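Local coordinates for flagellin (Burkholderia pseudomallei, PDB 4CFI), which forms the flagellar filament as its building-block subunit and, as a surface antigen, is a target of the immune response, at residues N18-I23 with S52-I57; V28-G33 with T228-A233; S220-S225 with V235-A240. One frame throughout, in Å; residues are numbered along the deposited sequence. Where two conformers were deposited one is given.

Contact 1 (N18-I23 with S52-I57)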
loop_
_atom_site.group_PDB
_atom_site.type_symbol
_atom_site.label_atom_id
_atom_site.label_comp_id
_atom_site.label_asym_id
_atom_site.label_seq_id
_atom_site.Cartn_x
_atom_site.Cartn_y
_atom_site.Cartn_z
ATOM N N ASN A 18 9.766 -4.591 -13.627
ATOM C CA ASN A 18 9.466 -3.719 -14.765
ATOM C C ASN A 18 7.955 -3.407 -14.841
ATOM O O ASN A 18 7.560 -2.251 -15.026
ATOM C CB ASN A 18 9.974 -4.315 -16.099
ATOM C CG ASN A 18 11.459 -4.016 -16.398
ATOM O OD1 ASN A 18 11.769 -3.008 -17.016
ATOM N ND2 ASN A 18 12.350 -4.930 -16.047
ATOM N N SER A 19 7.112 -4.431 -14.706
ATOM C CA SER A 19 5.660 -4.232 -14.832
ATOM C C SER A 19 5.077 -3.474 -13.643
ATOM O O SER A 19 4.187 -2.640 -13.819
ATOM C CB SER A 19 4.905 -5.547 -15.039
ATOM O OG SER A 19 5.019 -5.997 -16.391
ATOM N N LEU A 20 5.581 -3.742 -12.440
ATOM C CA LEU A 20 5.105 -3.018 -11.253
ATOM C C LEU A 20 5.526 -1.544 -11.307
ATOM O O LEU A 20 4.696 -0.667 -11.026
ATOM C CB LEU A 20 5.606 -3.692 -9.978
ATOM C CG LEU A 20 5.119 -5.128 -9.752
ATOM C CD1 LEU A 20 5.863 -5.775 -8.594
ATOM C CD2 LEU A 20 3.616 -5.261 -9.541
ATOM N N GLN A 21 6.784 -1.278 -11.685
ATOM C CA GLN A 21 7.285 0.101 -11.846
ATOM C C GLN A 21 6.455 0.842 -12.913
ATOM O O GLN A 21 6.225 2.047 -12.788
ATOM C CB GLN A 21 8.808 0.151 -12.158
ATOM C CG GLN A 21 9.656 -0.202 -10.921
ATOM C CD GLN A 21 11.186 -0.211 -11.078
ATOM O OE1 GLN A 21 11.747 -0.294 -12.178
ATOM N NE2 GLN A 21 11.874 -0.183 -9.939
ATOM N N ARG A 22 5.984 0.127 -13.933
ATOM C CA ARG A 22 5.162 0.725 -14.989
ATOM C C ARG A 22 3.793 1.108 -14.433
ATOM O O ARG A 22 3.292 2.197 -14.710
ATOM C CB ARG A 22 5.017 -0.233 -16.180
ATOM C CG ARG A 22 4.190 0.322 -17.320
ATOM C CD ARG A 22 4.904 1.437 -18.077
ATOM N NE ARG A 22 4.071 1.921 -19.182
ATOM C CZ ARG A 22 3.878 1.271 -20.327
ATOM N NH1 ARG A 22 4.487 0.126 -20.572
ATOM N NH2 ARG A 22 3.079 1.774 -21.246
ATOM N N ILE A 23 3.171 0.227 -13.650
ATOM C CA ILE A 23 1.873 0.536 -13.057
ATOM C C ILE A 23 2.003 1.792 -12.161
ATOM O O ILE A 23 1.094 2.653 -12.173
ATOM C CB ILE A 23 1.258 -0.663 -12.291
ATOM C CG1 ILE A 23 0.965 -1.808 -13.275
ATOM C CG2 ILE A 23 -0.010 -0.232 -11.570
ATOM C CD1 ILE A 23 0.575 -3.124 -12.623
ATOM N N SER A 52 -1.793 -8.302 -16.831
ATOM C CA SER A 52 -1.696 -9.513 -17.649
ATOM C C SER A 52 -0.251 -10.028 -17.721
ATOM O O SER A 52 -0.007 -11.238 -17.638
ATOM C CB SER A 52 -2.248 -9.270 -19.066
ATOM O OG SER A 52 -3.640 -8.992 -19.052
ATOM N N GLU A 53 0.707 -9.119 -17.851
ATOM C CA GLU A 53 2.109 -9.504 -17.877
ATOM C C GLU A 53 2.558 -10.058 -16.525
ATOM O O GLU A 53 3.282 -11.052 -16.506
ATOM C CB GLU A 53 2.974 -8.334 -18.376
ATOM C CG GLU A 53 4.461 -8.629 -18.510
ATOM C CD GLU A 53 4.848 -9.643 -19.571
ATOM O OE1 GLU A 53 4.015 -10.189 -20.313
ATOM O OE2 GLU A 53 6.055 -9.880 -19.658
ATOM N N VAL A 54 2.117 -9.462 -15.413
ATOM C CA VAL A 54 2.379 -10.020 -14.084
ATOM C C VAL A 54 1.884 -11.468 -14.001
ATOM O O VAL A 54 2.609 -12.358 -13.554
ATOM C CB VAL A 54 1.729 -9.153 -12.980
ATOM C CG1 VAL A 54 1.756 -9.845 -11.631
ATOM C CG2 VAL A 54 2.413 -7.797 -12.886
ATOM N N ASN A 55 0.644 -11.706 -14.434
ATOM C CA ASN A 55 0.088 -13.050 -14.393
ATOM C C ASN A 55 0.807 -14.012 -15.334
ATOM O O ASN A 55 0.911 -15.203 -15.005
ATOM C CB ASN A 55 -1.428 -13.056 -14.663
ATOM C CG ASN A 55 -2.238 -12.494 -13.514
ATOM O OD1 ASN A 55 -3.213 -11.751 -13.721
ATOM N ND2 ASN A 55 -1.869 -12.839 -12.319
ATOM N N ARG A 56 1.299 -13.522 -16.470
ATOM C CA ARG A 56 2.099 -14.364 -17.357
ATOM C C ARG A 56 3.415 -14.769 -16.697
ATOM O O ARG A 56 3.830 -15.930 -16.750
ATOM C CB ARG A 56 2.383 -13.670 -18.685
ATOM C CG ARG A 56 2.929 -14.601 -19.764
ATOM C CD ARG A 56 3.575 -13.860 -20.938
ATOM N NE ARG A 56 4.683 -13.027 -20.498
ATOM C CZ ARG A 56 5.860 -13.491 -20.099
ATOM N NH1 ARG A 56 6.156 -14.791 -20.156
ATOM N NH2 ARG A 56 6.769 -12.647 -19.642
ATOM N N ILE A 57 4.093 -13.803 -16.096
ATOM C CA ILE A 57 5.360 -14.100 -15.435
ATOM C C ILE A 57 5.133 -15.150 -14.331
ATOM O O ILE A 57 5.906 -16.113 -14.185
ATOM C CB ILE A 57 6.003 -12.805 -14.883
ATOM C CG1 ILE A 57 6.392 -11.853 -16.032
ATOM C CG2 ILE A 57 7.177 -13.136 -13.981
ATOM C CD1 ILE A 57 6.477 -10.395 -15.604
#
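S19 and V54 meet where two antiparallel helices lie side by side: the segments 18-23 and 52-57 run at 163° to each other, with axes 9.9 Å apart. The register is set by this pair, whose CA atoms are 6.7 Å from one another, and most of the surface buried here is theirs. S19 points its CB toward helix 37-60, and CB rests 4.0 Å from V54 CG2. V54 turns that methyl into the gap by placing CG1 anti to its backbone N (chi1 169°), which leaves CG2 beside the N and facing S19. The same methyl also receives L20 CD2, at 4.4 Å, the looser edge of the patch. This is the helical hairpin of the flagellin core domain, helix 2-31 followed by helix 37-60, and helix 227-257 packs against it: L20 leans on I237, L241 and V244 of that third helix, while V54 also touches L16 further back on its neighbour. Beyond the serine CB, S19 OG lies 3.4 Å from E53 CG, a van der Waals touch; its hydrogen bond goes instead to Q50 OE1, one turn back from V54 on helix 37-60, and the buried oxygen is thereby satisfied. E53 thus offers its aliphatic stem to S19 and takes its charge elsewhere. Its chain bends at chi2 (66°), turning the carboxylate along its own helix toward R56, one turn further on, which grips it side-on with two nitrogens: NE to OE1 at 2.9 Å and NH2 to OE2 at 2.9 Å. Both oxygens sit in the guanidinium plane, yet the arginine approaches from above the carboxylate plane, so the two flat groups are not coplanar.

Contact 2 (V28-G33 with T228-A233)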
loop_
_atom_site.group_PDB
_atom_site.type_symbol
_atom_site.label_atom_id
_atom_site.label_comp_id
_atom_site.label_asym_id
_atom_site.label_seq_id
_atom_site.Cartn_x
_atom_site.Cartn_y
_atom_site.Cartn_z
ATOM N N VAL A 28 0.602 7.486 -11.174
ATOM C CA VAL A 28 1.022 8.880 -11.002
ATOM C C VAL A 28 0.374 9.745 -12.084
ATOM O O VAL A 28 -0.210 10.788 -11.789
ATOM C CB VAL A 28 2.563 9.033 -11.003
ATOM C CG1 VAL A 28 2.980 10.500 -11.069
ATOM C CG2 VAL A 28 3.143 8.377 -9.765
ATOM N N GLN A 29 0.452 9.299 -13.331
ATOM C CA GLN A 29 -0.150 10.026 -14.450
ATOM C C GLN A 29 -1.655 10.230 -14.252
ATOM O O GLN A 29 -2.201 11.295 -14.566
ATOM C CB GLN A 29 0.105 9.288 -15.765
ATOM C CG GLN A 29 -0.173 10.147 -16.990
ATOM C CD GLN A 29 0.087 9.470 -18.335
ATOM O OE1 GLN A 29 -0.328 9.996 -19.370
ATOM N NE2 GLN A 29 0.758 8.316 -18.336
ATOM N N ALA A 30 -2.328 9.213 -13.725
ATOM C CA ALA A 30 -3.770 9.241 -13.569
ATOM C C ALA A 30 -4.222 10.104 -12.395
ATOM O O ALA A 30 -5.388 10.436 -12.287
ATOM C CB ALA A 30 -4.307 7.835 -13.393
ATOM N N SER A 31 -3.304 10.448 -11.501
ATOM C CA SER A 31 -3.700 11.141 -10.286
ATOM C C SER A 31 -3.311 12.624 -10.262
ATOM O O SER A 31 -3.601 13.319 -9.292
ATOM C CB SER A 31 -3.124 10.406 -9.076
ATOM O OG SER A 31 -1.721 10.512 -9.060
ATOM N N ASN A 32 -2.707 13.118 -11.338
ATOM C CA ASN A 32 -2.122 14.475 -11.342
ATOM C C ASN A 32 -3.133 15.623 -11.470
ATOM O O ASN A 32 -2.911 16.713 -10.937
ATOM C CB ASN A 32 -1.037 14.591 -12.427
ATOM C CG ASN A 32 0.291 13.939 -12.025
ATOM O OD1 ASN A 32 1.122 13.642 -12.886
ATOM N ND2 ASN A 32 0.500 13.723 -10.725
ATOM N N GLY A 33 -4.236 15.385 -12.167
ATOM C CA GLY A 33 -5.270 16.411 -12.308
ATOM C C GLY A 33 -6.509 15.755 -12.846
ATOM O O GLY A 33 -6.514 14.528 -13.019
ATOM N N THR A 228 -9.194 7.981 -6.192
ATOM C CA THR A 228 -9.018 7.073 -5.054
ATOM C C THR A 228 -8.352 5.783 -5.517
ATOM O O THR A 228 -7.442 5.297 -4.854
ATOM C CB THR A 228 -10.359 6.767 -4.363
ATOM O OG1 THR A 228 -10.847 7.978 -3.773
ATOM C CG2 THR A 228 -10.225 5.684 -3.294
ATOM N N GLY A 229 -8.775 5.250 -6.654
ATOM C CA GLY A 229 -8.189 4.021 -7.174
ATOM C C GLY A 229 -6.733 4.169 -7.552
ATOM O O GLY A 229 -5.939 3.259 -7.350
ATOM N N ALA A 230 -6.368 5.321 -8.097
ATOM C CA ALA A 230 -4.977 5.633 -8.407
ATOM C C ALA A 230 -4.106 5.696 -7.144
ATOM O O ALA A 230 -2.979 5.175 -7.115
ATOM C CB ALA A 230 -4.881 6.924 -9.208
ATOM N N TYR A 231 -4.621 6.354 -6.103
ATOM C CA TYR A 231 -3.913 6.388 -4.833
ATOM C C TYR A 231 -3.784 4.986 -4.217
ATOM O O TYR A 231 -2.715 4.645 -3.673
ATOM C CB TYR A 231 -4.594 7.336 -3.847
ATOM C CG TYR A 231 -4.556 8.818 -4.212
ATOM C CD1 TYR A 231 -3.554 9.360 -5.017
ATOM C CD2 TYR A 231 -5.508 9.693 -3.690
ATOM C CE1 TYR A 231 -3.532 10.717 -5.312
ATOM C CE2 TYR A 231 -5.487 11.055 -3.980
ATOM C CZ TYR A 231 -4.493 11.562 -4.778
ATOM O OH TYR A 231 -4.488 12.915 -5.079
ATOM N N GLN A 232 -4.843 4.178 -4.287
ATOM C CA GLN A 232 -4.747 2.795 -3.822
ATOM C C GLN A 232 -3.667 2.034 -4.589
ATOM O O GLN A 232 -2.924 1.255 -3.988
ATOM C CB GLN A 232 -6.083 2.084 -3.997
ATOM C CG GLN A 232 -7.150 2.502 -2.999
ATOM C CD GLN A 232 -8.497 1.886 -3.332
ATOM O OE1 GLN A 232 -8.999 2.059 -4.447
ATOM N NE2 GLN A 232 -9.099 1.175 -2.380
ATOM N N ALA A 233 -3.576 2.276 -5.901
ATOM C CA ALA A 233 -2.569 1.596 -6.727
ATOM C C ALA A 233 -1.148 1.975 -6.332
ATOM O O ALA A 233 -0.261 1.123 -6.338
ATOM C CB ALA A 233 -2.796 1.865 -8.208
#
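S31, near the C-terminal end of helix 2-31, comes up against A230 in the first turn of helix 227-257, their CA atoms only 6.0 Å apart. The two segments run in roughly opposite directions. S31 has a backbone (phi -107°) well away from helical values, and its N bonds back to V28 O at 3.1 Å, a three-residue step. Small side chains make this closeness possible. A30 and S31 both send their CB atoms toward A230: S31 CB lies 3.9 Å from A230 CB, and A30 CB lies 4.3 Å from the same methyl. Y231 fills in beside them, its CE1 reaching S31 CB at 3.8 Å and meeting it obliquely to the ring. The serine hydroxyl makes no polar bond across the contact: chi1 (67°) turns OG back to its own helix, where A27 O accepts from it and V28 O also lies within reach. The side-chain amide of Q227 ties the two elements: its NE2 hydrogen-bonds S31 O and Y231 OH, which probably steadies the hydroxyl end of the ring. Helix 197-213 touches Y231 through Q209 and V213, while L43 of helix 37-60 and I224 of the loop before helix 227-257 pack on A30. The direct chemistry is therefore all van der Waals, with the serine hydroxyl satisfied within its own helix and S31 O and Y231 OH by Q227, so the meeting rests on shape rather than on charge.

Contact 3 (S220-S225 with V235-A240)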
loop_
_atom_site.group_PDB
_atom_site.type_symbol
_atom_site.label_atom_id
_atom_site.label_comp_id
_atom_site.label_asym_id
_atom_site.label_seq_id
_atom_site.Cartn_x
_atom_site.Cartn_y
_atom_site.Cartn_z
ATOM N N SER A 220 -4.050 -7.521 -8.760
ATOM C CA SER A 220 -5.113 -8.036 -9.626
ATOM C C SER A 220 -6.298 -7.103 -9.794
ATOM O O SER A 220 -6.864 -7.022 -10.882
ATOM C CB SER A 220 -5.614 -9.384 -9.095
ATOM O OG SER A 220 -6.140 -9.269 -7.780
ATOM N N ASN A 221 -6.675 -6.401 -8.723
ATOM C CA ASN A 221 -7.894 -5.601 -8.714
ATOM C C ASN A 221 -7.647 -4.093 -8.684
ATOM O O ASN A 221 -8.562 -3.334 -8.349
ATOM C CB ASN A 221 -8.823 -6.038 -7.564
ATOM C CG ASN A 221 -9.545 -7.354 -7.853
ATOM O OD1 ASN A 221 -9.656 -8.213 -6.985
ATOM N ND2 ASN A 221 -10.063 -7.506 -9.066
ATOM N N LEU A 222 -6.453 -3.641 -9.092
ATOM C CA LEU A 222 -6.189 -2.216 -9.198
ATOM C C LEU A 222 -6.922 -1.581 -10.365
ATOM O O LEU A 222 -7.013 -2.145 -11.457
ATOM C CB LEU A 222 -4.698 -1.951 -9.328
ATOM C CG LEU A 222 -3.885 -2.353 -8.087
ATOM C CD1 LEU A 222 -2.411 -2.110 -8.337
ATOM C CD2 LEU A 222 -4.368 -1.602 -6.846
ATOM N N ASP A 223 -7.431 -0.379 -10.117
ATOM C CA ASP A 223 -8.103 0.399 -11.156
ATOM C C ASP A 223 -7.790 1.867 -10.910
ATOM O O ASP A 223 -8.163 2.408 -9.865
ATOM C CB ASP A 223 -9.610 0.095 -11.157
ATOM C CG ASP A 223 -10.348 0.804 -12.264
ATOM O OD1 ASP A 223 -10.043 1.958 -12.494
ATOM O OD2 ASP A 223 -11.219 0.197 -12.916
ATOM N N ILE A 224 -7.098 2.487 -11.865
ATOM C CA ILE A 224 -6.599 3.861 -11.710
ATOM C C ILE A 224 -7.494 4.896 -12.386
ATOM O O ILE A 224 -7.121 6.055 -12.504
ATOM C CB ILE A 224 -5.118 4.013 -12.170
ATOM C CG1 ILE A 224 -4.970 3.811 -13.689
ATOM C CG2 ILE A 224 -4.247 3.042 -11.381
ATOM C CD1 ILE A 224 -3.602 4.171 -14.229
ATOM N N SER A 225 -8.687 4.475 -12.797
ATOM C CA SER A 225 -9.593 5.342 -13.524
ATOM C C SER A 225 -10.338 6.314 -12.615
ATOM O O SER A 225 -11.114 7.121 -13.121
ATOM C CB SER A 225 -10.593 4.515 -14.358
ATOM O OG SER A 225 -11.560 3.879 -13.560
ATOM N N VAL A 235 -0.016 2.772 -3.322
ATOM C CA VAL A 235 0.283 2.025 -2.097
ATOM C C VAL A 235 0.470 0.551 -2.411
ATOM O O VAL A 235 1.424 -0.072 -1.950
ATOM C CB VAL A 235 -0.874 2.140 -1.060
ATOM C CG1 VAL A 235 -0.692 1.169 0.113
ATOM C CG2 VAL A 235 -1.038 3.574 -0.591
ATOM N N SER A 236 -0.447 -0.016 -3.179
ATOM C CA SER A 236 -0.385 -1.430 -3.509
ATOM C C SER A 236 0.901 -1.783 -4.231
ATOM O O SER A 236 1.521 -2.810 -3.920
ATOM C CB SER A 236 -1.588 -1.824 -4.362
ATOM O OG SER A 236 -1.663 -3.233 -4.543
ATOM N N ILE A 237 1.311 -0.962 -5.201
ATOM C CA ILE A 237 2.553 -1.205 -5.929
ATOM C C ILE A 237 3.775 -1.043 -5.022
ATOM O O ILE A 237 4.726 -1.826 -5.123
ATOM C CB ILE A 237 2.665 -0.301 -7.179
ATOM C CG1 ILE A 237 1.596 -0.689 -8.222
ATOM C CG2 ILE A 237 4.078 -0.342 -7.768
ATOM C CD1 ILE A 237 1.790 -2.065 -8.812
ATOM N N ASP A 238 3.783 -0.029 -4.154
ATOM C CA ASP A 238 4.877 0.080 -3.192
ATOM C C ASP A 238 5.034 -1.243 -2.408
ATOM O O ASP A 238 6.149 -1.748 -2.208
ATOM C CB ASP A 238 4.668 1.261 -2.225
ATOM C CG ASP A 238 4.962 2.622 -2.847
ATOM O OD1 ASP A 238 5.569 2.706 -3.937
ATOM O OD2 ASP A 238 4.570 3.617 -2.202
ATOM N N ASN A 239 3.911 -1.805 -1.971
ATOM C CA ASN A 239 3.926 -3.052 -1.213
ATOM C C ASN A 239 4.353 -4.244 -2.050
ATOM O O ASN A 239 5.111 -5.086 -1.591
ATOM C CB ASN A 239 2.564 -3.289 -0.571
ATOM C CG ASN A 239 2.280 -2.301 0.546
ATOM O OD1 ASN A 239 3.141 -1.492 0.924
ATOM N ND2 ASN A 239 1.089 -2.347 1.072
ATOM N N ALA A 240 3.858 -4.328 -3.277
ATOM C CA ALA A 240 4.251 -5.414 -4.175
ATOM C C ALA A 240 5.750 -5.362 -4.474
ATOM O O ALA A 240 6.420 -6.395 -4.488
ATOM C CB ALA A 240 3.443 -5.354 -5.460
#
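L222 plugs its branched end against S236 and I237, where the loop that links helix 197-213 to helix 227-257 folds back along the latter in the flagellin core domain. Both its methyls face the serine from the same side. CD2 lies 3.7 Å from S236 CB, while CD1, on the other branch, reaches across to I237 CD1 at 4.2 Å. The leucine gets there by holding CG beside its backbone N (chi1 -65°), its CB already turned to the helix. Although S236 OG is also close to both methyls, its polar needs are met outside the patch: with OG anti to its own N, it bonds with Q217 O and G103 N. I237 in turn packs on L20 and I23 of helix 2-31, which puts L222 at the junction of loop and bundle. The loop itself is pinned by Q44 of helix 37-60, whose amide bonds both L222 O and I224 N. Just downstream is an Asx turn: D223 OD1 accepts from S225 N at 2.9 Å and also from S225 OG at 2.7 Å.

Contacts 1 and 3 are buried and contact 2 is partly so. Contact 1 joins the hairpin helices 2-31 and 37-60, contact 2 joins helix 2-31 to helix 227-257, and contact 3 lays the preceding loop on helix 227-257. Contact 1 touches contact 3 through L20 and I23 on I237, and contact 2 touches it through A30 and A233 on I224 and L222; contacts 1 and 2 do not touch, their nearest atoms being about 5 Å apart. All three are van der Waals joints, but the polar framework differs with place: a salt bridge at the more exposed edge of contact 1, a bridging glutamine at contact 2, and a buried serine anchored to neighbouring loops at contact 3.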